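PDB 2BYC: blue-light receptor of the bluf-family from Rhodobacter sphaeroides, which binds a flavin (here flavin mononucleotide) and probably acts as a blue-light photoreceptor of the BLUF family. Local coordinates for residues V51-S59 against P84-M95; E102-L110 against E123-S131. One frame throughout, in Å; residues are numbered along the deposited sequence.

Contact 1: V51-S59 against P84-M95; sequences VQTIEGPRS and PITARRFPDWSM. With FMN (flavin mononucleotide), chain C.
Glu-55, late in the central strand 49-55, drives its carboxylate into the bend of the loop 84-95, where two successive backbone N-H groups take hold of it. Phe-90 N binds OE2 at 2.7 Å on that oxygen's syn lone pair, the bond nearly straight at 163°, while Arg-89 N meets OE1 at 3.1 Å, also on the syn side but 25° out of the carboxylate plane. CG stands between the backbone N and the carbonyl carbon (chi1 50°), and the chain then runs out straight, which carries the acid to the loop. Thr-40 OG1 gives OE2 a further hydrogen bond. An alanine here would probably leave the two loop N-H groups without their acceptor and open a gap beside Arg-88 CB and Phe-90. Thr-53 CG2 packs on Phe-90 CE1 at 4.0 Å, the two side chains crossing at about a right angle. At the flavin end, Gln-52 NE2 donates to FMN N5 (3.1 Å) and FMN O4 (3.0 Å), with a weak third bond to Met-95 SD (3.5 Å); Met-95, bent at chi2 and chi3, also rests its CE on Ile-54 CG2. Gln-52 OE1 binds Tyr-10, completing the Tyr-Gln pair characteristic of BLUF photoreceptors. Packing thins toward the outer end: Arg-88 makes a weak bond from NH1 to Glu-55 O, its guanidinium turning chiefly to Thr-40 and Gly-38, and Arg-58, hydrogen-bonded through NH2 to Phe-1 O, merely brushes exposed Pro-84 CG with NH1 at 4.0 Å. Strand 49-55 runs between antiparallel neighbours 5-14 and 40-45, and the loop leads from strand 77-84 to strand 96-98, with helix 120-131 packing against Thr-53, Arg-89 and Phe-90.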
loop_
_atom_site.group_PDB
_atom_site.type_symbol
_atom_site.label_atom_id
_atom_site.label_comp_id
_atom_site.label_asym_id
_atom_site.label_seq_id
_atom_site.Cartn_x
_atom_site.Cartn_y
_atom_site.Cartn_z
ATOM N N VAL A 51 -2.900 -4.214 -3.484
ATOM C CA VAL A 51 -3.174 -4.081 -2.046
ATOM C C VAL A 51 -2.291 -2.916 -1.667
ATOM O O VAL A 51 -1.137 -2.912 -1.958
ATOM C CB VAL A 51 -2.866 -5.381 -1.256
ATOM C CG1 VAL A 51 -3.025 -5.126 0.211
ATOM C CG2 VAL A 51 -3.919 -6.520 -1.674
ATOM N N GLN A 52 -2.900 -1.872 -1.112
ATOM C CA GLN A 52 -2.145 -0.696 -0.696
ATOM C C GLN A 52 -2.309 -0.427 0.798
ATOM O O GLN A 52 -3.398 -0.530 1.313
ATOM C CB GLN A 52 -2.463 0.536 -1.569
ATOM C CG GLN A 52 -1.473 1.604 -1.259
ATOM C CD GLN A 52 -1.686 2.839 -2.072
ATOM O OE1 GLN A 52 -2.806 3.203 -2.439
ATOM N NE2 GLN A 52 -0.607 3.498 -2.357
ATOM N N THR A 53 -1.188 -0.151 1.473
ATOM C CA THR A 53 -1.193 0.281 2.863
ATOM C C THR A 53 -0.619 1.671 2.902
ATOM O O THR A 53 0.491 1.858 2.391
ATOM C CB THR A 53 -0.258 -0.572 3.652
ATOM O OG1 THR A 53 -0.816 -1.891 3.740
ATOM C CG2 THR A 53 -0.090 0.006 5.080
ATOM N N ILE A 54 -1.348 2.631 3.459
ATOM C CA ILE A 54 -0.789 3.998 3.610
ATOM C C ILE A 54 -0.934 4.346 5.025
ATOM O O ILE A 54 -1.918 3.930 5.672
ATOM C CB ILE A 54 -1.624 5.049 2.815
ATOM C CG1 ILE A 54 -3.098 4.908 3.197
ATOM C CG2 ILE A 54 -1.362 4.932 1.298
ATOM C CD1 ILE A 54 -4.038 5.811 2.495
ATOM N N GLU A 55 0.050 5.050 5.560
ATOM C CA GLU A 55 -0.002 5.333 7.010
ATOM C C GLU A 55 0.437 6.772 7.154
ATOM O O GLU A 55 1.218 7.268 6.390
ATOM C CB GLU A 55 0.892 4.437 7.799
ATOM C CG GLU A 55 2.269 4.381 7.268
ATOM C CD GLU A 55 3.057 3.243 7.864
ATOM O OE1 GLU A 55 2.450 2.384 8.502
ATOM O OE2 GLU A 55 4.287 3.226 7.695
ATOM N N GLY A 56 -0.162 7.461 8.076
ATOM C CA GLY A 56 0.111 8.876 8.254
ATOM C C GLY A 56 -0.993 9.485 9.087
ATOM O O GLY A 56 -1.768 8.781 9.629
ATOM N N PRO A 57 -1.044 10.816 9.206
ATOM C CA PRO A 57 -2.137 11.529 9.924
ATOM C C PRO A 57 -3.568 11.081 9.450
ATOM O O PRO A 57 -3.870 11.044 8.224
ATOM C CB PRO A 57 -1.912 13.007 9.577
ATOM C CG PRO A 57 -0.437 13.121 8.990
ATOM C CD PRO A 57 0.066 11.682 8.708
ATOM N N ARG A 58 -4.493 10.872 10.385
ATOM C CA ARG A 58 -5.841 10.368 9.991
ATOM C C ARG A 58 -6.417 11.192 8.821
ATOM O O ARG A 58 -6.991 10.628 7.838
ATOM C CB ARG A 58 -6.827 10.383 11.176
ATOM C CG ARG A 58 -8.252 10.009 10.742
ATOM C CD ARG A 58 -8.850 8.858 11.661
ATOM N NE ARG A 58 -8.517 9.271 12.959
ATOM C CZ ARG A 58 -8.219 8.570 14.025
ATOM N NH1 ARG A 58 -8.282 7.250 14.114
ATOM N NH2 ARG A 58 -7.836 9.296 15.050
ATOM N N SER A 59 -6.274 12.519 8.930
ATOM C CA SER A 59 -6.832 13.442 7.962
ATOM C C SER A 59 -6.135 13.335 6.614
ATOM O O SER A 59 -6.813 13.409 5.563
ATOM C CB SER A 59 -6.723 14.875 8.421
ATOM O OG SER A 59 -5.331 15.130 8.641
ATOM N N PRO A 84 -5.718 2.825 14.083
ATOM C CA PRO A 84 -4.790 3.717 14.719
ATOM C C PRO A 84 -3.495 3.007 15.008
ATOM O O PRO A 84 -3.484 1.791 15.327
ATOM C CB PRO A 84 -5.456 4.003 16.054
ATOM C CG PRO A 84 -6.895 3.872 15.810
ATOM C CD PRO A 84 -7.002 2.749 14.799
ATOM N N ILE A 85 -2.401 3.744 14.911
ATOM C CA ILE A 85 -1.103 3.169 15.202
ATOM C C ILE A 85 -0.188 4.072 16.002
ATOM O O ILE A 85 -0.228 5.236 15.828
ATOM C CB ILE A 85 -0.367 2.781 13.896
ATOM C CG1 ILE A 85 -0.353 3.943 12.866
ATOM C CG2 ILE A 85 -0.945 1.478 13.388
ATOM C CD1 ILE A 85 0.659 3.710 11.660
ATOM N N THR A 86 0.713 3.465 16.780
ATOM C CA THR A 86 1.758 4.111 17.629
ATOM C C THR A 86 2.880 4.641 16.738
ATOM O O THR A 86 3.295 5.814 16.838
ATOM C CB THR A 86 2.310 3.030 18.661
ATOM O OG1 THR A 86 1.332 2.814 19.694
ATOM C CG2 THR A 86 3.662 3.404 19.313
ATOM N N ALA A 87 3.324 3.795 15.810
ATOM C CA ALA A 87 4.516 4.120 15.020
ATOM C C ALA A 87 4.280 3.637 13.644
ATOM O O ALA A 87 3.646 2.644 13.509
ATOM C CB ALA A 87 5.668 3.381 15.598
ATOM N N ARG A 88 4.789 4.323 12.630
ATOM C CA ARG A 88 4.840 3.765 11.257
ATOM C C ARG A 88 5.477 2.375 11.120
ATOM O O ARG A 88 6.487 2.036 11.753
ATOM C CB ARG A 88 5.544 4.752 10.314
ATOM C CG ARG A 88 4.868 6.087 10.206
ATOM C CD ARG A 88 5.591 6.971 9.246
ATOM N NE ARG A 88 5.042 8.306 9.373
ATOM C CZ ARG A 88 4.149 8.835 8.557
ATOM N NH1 ARG A 88 3.691 8.141 7.530
ATOM N NH2 ARG A 88 3.736 10.053 8.755
ATOM N N ARG A 89 4.890 1.570 10.247
ATOM C CA ARG A 89 5.456 0.271 9.862
ATOM C C ARG A 89 6.486 0.437 8.719
ATOM O O ARG A 89 7.443 -0.307 8.665
ATOM C CB ARG A 89 4.311 -0.672 9.466
ATOM C CG ARG A 89 3.052 -0.535 10.379
ATOM C CD ARG A 89 1.651 -0.961 9.685
ATOM N NE ARG A 89 0.585 -1.252 10.710
ATOM C CZ ARG A 89 0.627 -2.322 11.485
ATOM N NH1 ARG A 89 1.645 -3.185 11.332
ATOM N NH2 ARG A 89 -0.305 -2.534 12.422
ATOM N N PHE A 90 6.273 1.390 7.804
ATOM C CA PHE A 90 7.166 1.636 6.672
ATOM C C PHE A 90 7.623 3.086 6.647
ATOM O O PHE A 90 7.408 3.797 5.670
ATOM C CB PHE A 90 6.459 1.299 5.316
ATOM C CG PHE A 90 5.707 0.038 5.382
ATOM C CD1 PHE A 90 4.344 0.049 5.729
ATOM C CD2 PHE A 90 6.394 -1.203 5.293
ATOM C CE1 PHE A 90 3.610 -1.132 5.869
ATOM C CE2 PHE A 90 5.686 -2.414 5.459
ATOM C CZ PHE A 90 4.282 -2.367 5.738
ATOM N N PRO A 91 8.295 3.523 7.717
ATOM C CA PRO A 91 8.632 4.921 7.803
ATOM C C PRO A 91 9.567 5.394 6.691
ATOM O O PRO A 91 9.574 6.603 6.325
ATOM C CB PRO A 91 9.282 5.033 9.213
ATOM C CG PRO A 91 9.753 3.673 9.523
ATOM C CD PRO A 91 8.713 2.786 8.920
ATOM N N ASP A 92 10.315 4.484 6.096
ATOM C CA ASP A 92 11.336 4.950 5.210
ATOM C C ASP A 92 10.806 5.182 3.806
ATOM O O ASP A 92 11.540 5.679 2.958
ATOM C CB ASP A 92 12.544 3.989 5.208
ATOM C CG ASP A 92 13.137 3.800 6.594
ATOM O OD1 ASP A 92 13.063 4.754 7.406
ATOM O OD2 ASP A 92 13.651 2.685 6.888
ATOM N N TRP A 93 9.555 4.817 3.548
ATOM C CA TRP A 93 9.018 4.778 2.167
ATOM C C TRP A 93 7.732 5.529 2.053
ATOM O O TRP A 93 6.718 5.176 2.657
ATOM C CB TRP A 93 8.784 3.361 1.666
ATOM C CG TRP A 93 9.918 2.443 1.887
ATOM C CD1 TRP A 93 10.187 1.720 3.017
ATOM C CD2 TRP A 93 10.966 2.159 0.960
ATOM N NE1 TRP A 93 11.343 1.005 2.837
ATOM C CE2 TRP A 93 11.827 1.243 1.575
ATOM C CE3 TRP A 93 11.244 2.578 -0.345
ATOM C CZ2 TRP A 93 12.921 0.701 0.932
ATOM C CZ3 TRP A 93 12.383 2.045 -0.995
ATOM C CH2 TRP A 93 13.195 1.125 -0.341
ATOM N N SER A 94 7.821 6.552 1.232
ATOM C CA SER A 94 6.731 7.329 0.723
ATOM C C SER A 94 5.677 6.441 0.030
ATOM O O SER A 94 4.520 6.591 0.302
ATOM C CB SER A 94 7.325 8.353 -0.253
ATOM O OG SER A 94 6.376 9.328 -0.603
ATOM N N MET A 95 6.129 5.531 -0.838
ATOM C CA MET A 95 5.316 4.425 -1.401
ATOM C C MET A 95 6.413 3.502 -1.915
ATOM O O MET A 95 7.268 3.923 -2.620
ATOM C CB MET A 95 4.348 4.942 -2.482
ATOM C CG MET A 95 3.160 4.022 -2.868
ATOM S SD MET A 95 2.727 3.026 -1.470
ATOM C CE MET A 95 2.053 4.242 -0.298
HETATM N N1 FMN C . -1.241 8.805 -5.545
HETATM C C2 FMN C . -0.548 9.277 -4.452
HETATM O O2 FMN C . -0.253 10.492 -4.375
HETATM N N3 FMN C . -0.165 8.448 -3.449
HETATM C C4 FMN C . -0.466 7.139 -3.585
HETATM O O4 FMN C . -0.196 6.407 -2.688
HETATM C C4A FMN C . -1.168 6.638 -4.686
HETATM N N5 FMN C . -1.457 5.286 -4.775
HETATM C C5A FMN C . -2.229 4.783 -5.833
HETATM C C6 FMN C . -2.554 3.447 -5.907
HETATM C C7 FMN C . -3.266 2.899 -6.984
HETATM C C7M FMN C . -3.742 1.440 -6.955
HETATM C C8 FMN C . -3.678 3.751 -7.986
HETATM C C8M FMN C . -4.514 3.265 -9.159
HETATM C C9 FMN C . -3.369 5.108 -7.920
HETATM C C9A FMN C . -2.629 5.631 -6.816
HETATM N N10 FMN C . -2.291 7.001 -6.739
HETATM C C10 FMN C . -1.575 7.486 -5.651
HETATM C "C1'" FMN C . -2.408 7.910 -7.916
HETATM C "C2'" FMN C . -3.433 8.915 -7.446
HETATM O "O2'" FMN C . -4.632 8.268 -7.766
HETATM C "C3'" FMN C . -3.349 10.315 -8.077
HETATM O "O3'" FMN C . -3.792 10.234 -9.395
HETATM C "C4'" FMN C . -1.988 10.993 -8.075
HETATM O "O4'" FMN C . -1.539 11.398 -6.765
HETATM C "C5'" FMN C . -2.069 12.269 -8.919
HETATM O "O5'" FMN C . -1.524 12.209 -10.238
HETATM P P FMN C . -1.328 13.659 -10.893
HETATM O O1P FMN C . -0.612 13.575 -12.250
HETATM O O2P FMN C . -2.749 14.181 -11.068
HETATM O O3P FMN C . -0.543 14.382 -9.826
#

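Contact 2: E102-L110 against E123-S131; sequences ELRALAPDL and ELHRTIAAS
Leu-106 and Thr-127 bring the backbones together, their CA atoms 6.6 Å apart, where helix segments 102-106 and 123-131 cross almost perpendicularly at 99°, with axes 10.7 Å apart at closest approach. This is a helix-helix packing in the C-terminal part of the BLUF protein, in which helix 120-131 also lies on strand 40-45 of the sheet. The side chains meet through an apolar core centred on Leu-124. Its CD2 methyl takes Leu-103 CD1 at 3.7 Å and the CB of Leu-110 at 3.8 Å, and the CB of Ala-107 comes within loose packing range. Leu-103 holds its CG anti to the backbone N (chi1 -177°), which swings CD1 toward this methyl although the side chain starts out pointing neither to nor from helix 123-131. Leu-113 touches both Leu-103 and Leu-124 from the intervening loop, and Leu-44 of strand 40-45 supports Leu-124 from the sheet. Farther along, Leu-106 lays its CD2 against both CB and OG of Ser-131, while Ile-128 is more distant and turns to Ile-42 and Leu-44. Ala-107, the first residue to leave the helical path, places its CB near Thr-127 OG1, a hydroxyl that makes a weak bond back to Glu-123 O one turn earlier. Glu-102 OE1 forms a salt bridge with Arg-96. Beyond CG the Glu-123 chain bends at chi2, and its carboxylate pairs with Arg-126 in a salt bridge modelled doubtfully short. At this margin both methyls of Leu-110 press on the aliphatic part of Glu-123, crossing it at about a right angle with Leu-110 CD1 3.7 Å from Glu-123 CG.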
loop_
_atom_site.group_PDB
_atom_site.type_symbol
_atom_site.label_atom_id
_atom_site.label_comp_id
_atom_site.label_asym_id
_atom_site.label_seq_id
_atom_site.Cartn_x
_atom_site.Cartn_y
_atom_site.Cartn_z
ATOM N N GLU A 102 8.868 -9.953 -6.513
ATOM C CA GLU A 102 9.298 -9.876 -5.119
ATOM C C GLU A 102 8.253 -10.359 -4.134
ATOM O O GLU A 102 8.563 -10.805 -3.058
ATOM C CB GLU A 102 9.675 -8.437 -4.767
ATOM C CG GLU A 102 10.338 -8.231 -3.418
ATOM C CD GLU A 102 10.599 -6.740 -3.134
ATOM O OE1 GLU A 102 9.893 -5.888 -3.731
ATOM O OE2 GLU A 102 11.489 -6.404 -2.306
ATOM N N LEU A 103 6.986 -10.241 -4.476
ATOM C CA LEU A 103 5.986 -10.767 -3.551
ATOM C C LEU A 103 6.074 -12.293 -3.583
ATOM O O LEU A 103 5.874 -12.928 -2.576
ATOM C CB LEU A 103 4.586 -10.346 -3.976
ATOM C CG LEU A 103 3.333 -10.678 -3.182
ATOM C CD1 LEU A 103 3.462 -10.116 -1.813
ATOM C CD2 LEU A 103 2.114 -10.068 -3.889
ATOM N N ARG A 104 6.328 -12.881 -4.760
ATOM C CA ARG A 104 6.568 -14.346 -4.860
ATOM C C ARG A 104 7.661 -14.800 -3.885
ATOM O O ARG A 104 7.469 -15.753 -3.130
ATOM C CB ARG A 104 6.930 -14.764 -6.302
ATOM C CG ARG A 104 5.752 -14.988 -7.237
ATOM C CD ARG A 104 6.266 -15.292 -8.676
ATOM N NE ARG A 104 6.696 -14.110 -9.472
ATOM C CZ ARG A 104 7.541 -14.122 -10.532
ATOM N NH1 ARG A 104 8.100 -15.263 -10.940
ATOM N NH2 ARG A 104 7.845 -12.989 -11.193
ATOM N N ALA A 105 8.802 -14.108 -3.900
ATOM C CA ALA A 105 9.917 -14.416 -3.024
ATOM C C ALA A 105 9.655 -14.146 -1.541
ATOM O O ALA A 105 10.174 -14.854 -0.683
ATOM C CB ALA A 105 11.161 -13.651 -3.469
ATOM N N LEU A 106 8.841 -13.148 -1.211
ATOM C CA LEU A 106 8.684 -12.745 0.193
ATOM C C LEU A 106 7.509 -13.357 0.923
ATOM O O LEU A 106 7.537 -13.433 2.150
ATOM C CB LEU A 106 8.599 -11.216 0.324
ATOM C CG LEU A 106 9.795 -10.263 0.517
ATOM C CD1 LEU A 106 11.001 -10.558 -0.356
ATOM C CD2 LEU A 106 9.299 -8.834 0.332
ATOM N N ALA A 107 6.464 -13.735 0.186
ATOM C CA ALA A 107 5.174 -14.151 0.762
ATOM C C ALA A 107 4.459 -15.026 -0.269
ATOM O O ALA A 107 3.328 -14.731 -0.739
ATOM C CB ALA A 107 4.348 -12.913 1.123
ATOM N N PRO A 108 5.126 -16.120 -0.647
ATOM C CA PRO A 108 4.719 -17.051 -1.674
ATOM C C PRO A 108 3.254 -17.433 -1.579
ATOM O O PRO A 108 2.591 -17.537 -2.611
ATOM C CB PRO A 108 5.606 -18.251 -1.389
ATOM C CG PRO A 108 6.081 -18.052 -0.018
ATOM C CD PRO A 108 6.341 -16.612 0.001
ATOM N N ASP A 109 2.724 -17.597 -0.370
ATOM C CA ASP A 109 1.315 -18.047 -0.227
ATOM C C ASP A 109 0.259 -16.938 -0.346
ATOM O O ASP A 109 -0.934 -17.214 -0.502
ATOM C CB ASP A 109 1.112 -18.780 1.090
ATOM C CG ASP A 109 2.067 -19.961 1.257
ATOM O OD1 ASP A 109 1.884 -20.967 0.501
ATOM O OD2 ASP A 109 2.990 -19.862 2.125
ATOM N N LEU A 110 0.714 -15.690 -0.312
ATOM C CA LEU A 110 -0.159 -14.519 -0.370
ATOM C C LEU A 110 -0.144 -13.793 -1.732
ATOM O O LEU A 110 -0.831 -12.782 -1.891
ATOM C CB LEU A 110 0.156 -13.573 0.789
ATOM C CG LEU A 110 0.075 -14.285 2.130
ATOM C CD1 LEU A 110 1.485 -14.612 2.613
ATOM C CD2 LEU A 110 -0.650 -13.457 3.199
ATOM N N GLU A 123 0.353 -10.588 8.034
ATOM C CA GLU A 123 1.434 -11.390 7.460
ATOM C C GLU A 123 2.201 -10.635 6.432
ATOM O O GLU A 123 3.417 -10.645 6.475
ATOM C CB GLU A 123 0.869 -12.630 6.772
ATOM C CG GLU A 123 1.952 -13.546 6.157
ATOM C CD GLU A 123 2.303 -14.728 7.061
ATOM O OE1 GLU A 123 3.032 -15.648 6.599
ATOM O OE2 GLU A 123 1.827 -14.742 8.223
ATOM N N LEU A 124 1.483 -10.016 5.490
ATOM C CA LEU A 124 2.106 -9.177 4.469
ATOM C C LEU A 124 2.915 -8.095 5.144
ATOM O O LEU A 124 4.076 -7.884 4.808
ATOM C CB LEU A 124 1.050 -8.596 3.516
ATOM C CG LEU A 124 0.493 -9.599 2.471
ATOM C CD1 LEU A 124 -0.763 -9.016 1.859
ATOM C CD2 LEU A 124 1.513 -10.026 1.350
ATOM N N HIS A 125 2.328 -7.460 6.149
ATOM C CA HIS A 125 3.030 -6.373 6.840
ATOM C C HIS A 125 4.329 -6.862 7.514
ATOM O O HIS A 125 5.351 -6.220 7.481
ATOM C CB HIS A 125 2.126 -5.720 7.894
ATOM C CG HIS A 125 1.057 -4.817 7.351
ATOM N ND1 HIS A 125 1.062 -4.305 6.067
ATOM C CD2 HIS A 125 -0.038 -4.309 7.948
ATOM C CE1 HIS A 125 0.007 -3.533 5.903
ATOM N NE2 HIS A 125 -0.670 -3.505 7.034
ATOM N N ARG A 126 4.239 -8.003 8.146
ATOM C CA ARG A 126 5.330 -8.603 8.858
ATOM C C ARG A 126 6.457 -8.982 7.911
ATOM O O ARG A 126 7.610 -8.665 8.129
ATOM C CB ARG A 126 4.792 -9.862 9.550
ATOM C CG ARG A 126 5.740 -10.580 10.474
ATOM C CD ARG A 126 5.131 -11.879 11.006
ATOM N NE ARG A 126 5.466 -12.970 10.123
ATOM C CZ ARG A 126 4.573 -13.813 9.630
ATOM N NH1 ARG A 126 3.284 -13.701 9.979
ATOM N NH2 ARG A 126 4.975 -14.767 8.785
ATOM N N THR A 127 6.139 -9.677 6.851
ATOM C CA THR A 127 7.200 -10.183 6.047
ATOM C C THR A 127 7.820 -9.091 5.214
ATOM O O THR A 127 9.035 -9.057 5.010
ATOM C CB THR A 127 6.720 -11.371 5.192
ATOM O OG1 THR A 127 5.909 -10.915 4.116
ATOM C CG2 THR A 127 5.915 -12.331 6.031
ATOM N N ILE A 128 6.992 -8.205 4.672
ATOM C CA ILE A 128 7.521 -7.020 3.961
ATOM C C ILE A 128 8.348 -6.071 4.848
ATOM O O ILE A 128 9.504 -5.771 4.509
ATOM C CB ILE A 128 6.416 -6.239 3.180
ATOM C CG1 ILE A 128 5.661 -7.282 2.315
ATOM C CG2 ILE A 128 7.111 -5.157 2.376
ATOM C CD1 ILE A 128 4.413 -6.761 1.550
ATOM N N ALA A 129 7.790 -5.597 5.952
ATOM C CA ALA A 129 8.583 -4.775 6.921
ATOM C C ALA A 129 9.939 -5.399 7.217
ATOM O O ALA A 129 10.965 -4.712 7.237
ATOM C CB ALA A 129 7.812 -4.585 8.237
ATOM N N ALA A 130 9.928 -6.714 7.429
ATOM C CA ALA A 130 11.109 -7.444 7.846
ATOM C C ALA A 130 12.122 -7.511 6.735
ATOM O O ALA A 130 13.312 -7.401 6.978
ATOM C CB ALA A 130 10.737 -8.852 8.288
ATOM N N SER A 131 11.667 -7.695 5.519
ATOM C CA SER A 131 12.574 -7.711 4.398
ATOM C C SER A 131 13.341 -6.391 4.310
ATOM O O SER A 131 14.557 -6.382 4.233
ATOM C CB SER A 131 11.816 -8.050 3.090
ATOM O OG SER A 131 12.368 -7.349 1.974
#

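How the contacts relate
The two contacts follow one another along the chain, with centres about 17 Å apart, yet helix 120-131 joins them directly. Its faces are shared: Leu-124 and Thr-127 serve contact 2, whereas His-125 and Ala-129 turn to contact 1, Phe-90 CE2 lying 3.8 Å from Ala-129 N. Contact 1 reaches the flavin itself through Gln-52 and Met-95. Contact 2 stands back from it, the side chain of Leu-103 being about 13 Å from FMN and that of Leu-124 about 10 Å from the side chain of Gln-52. Helix 120-131 therefore packs on Phe-90 of contact 1 with one part of its surface and on segment 102-110 with another.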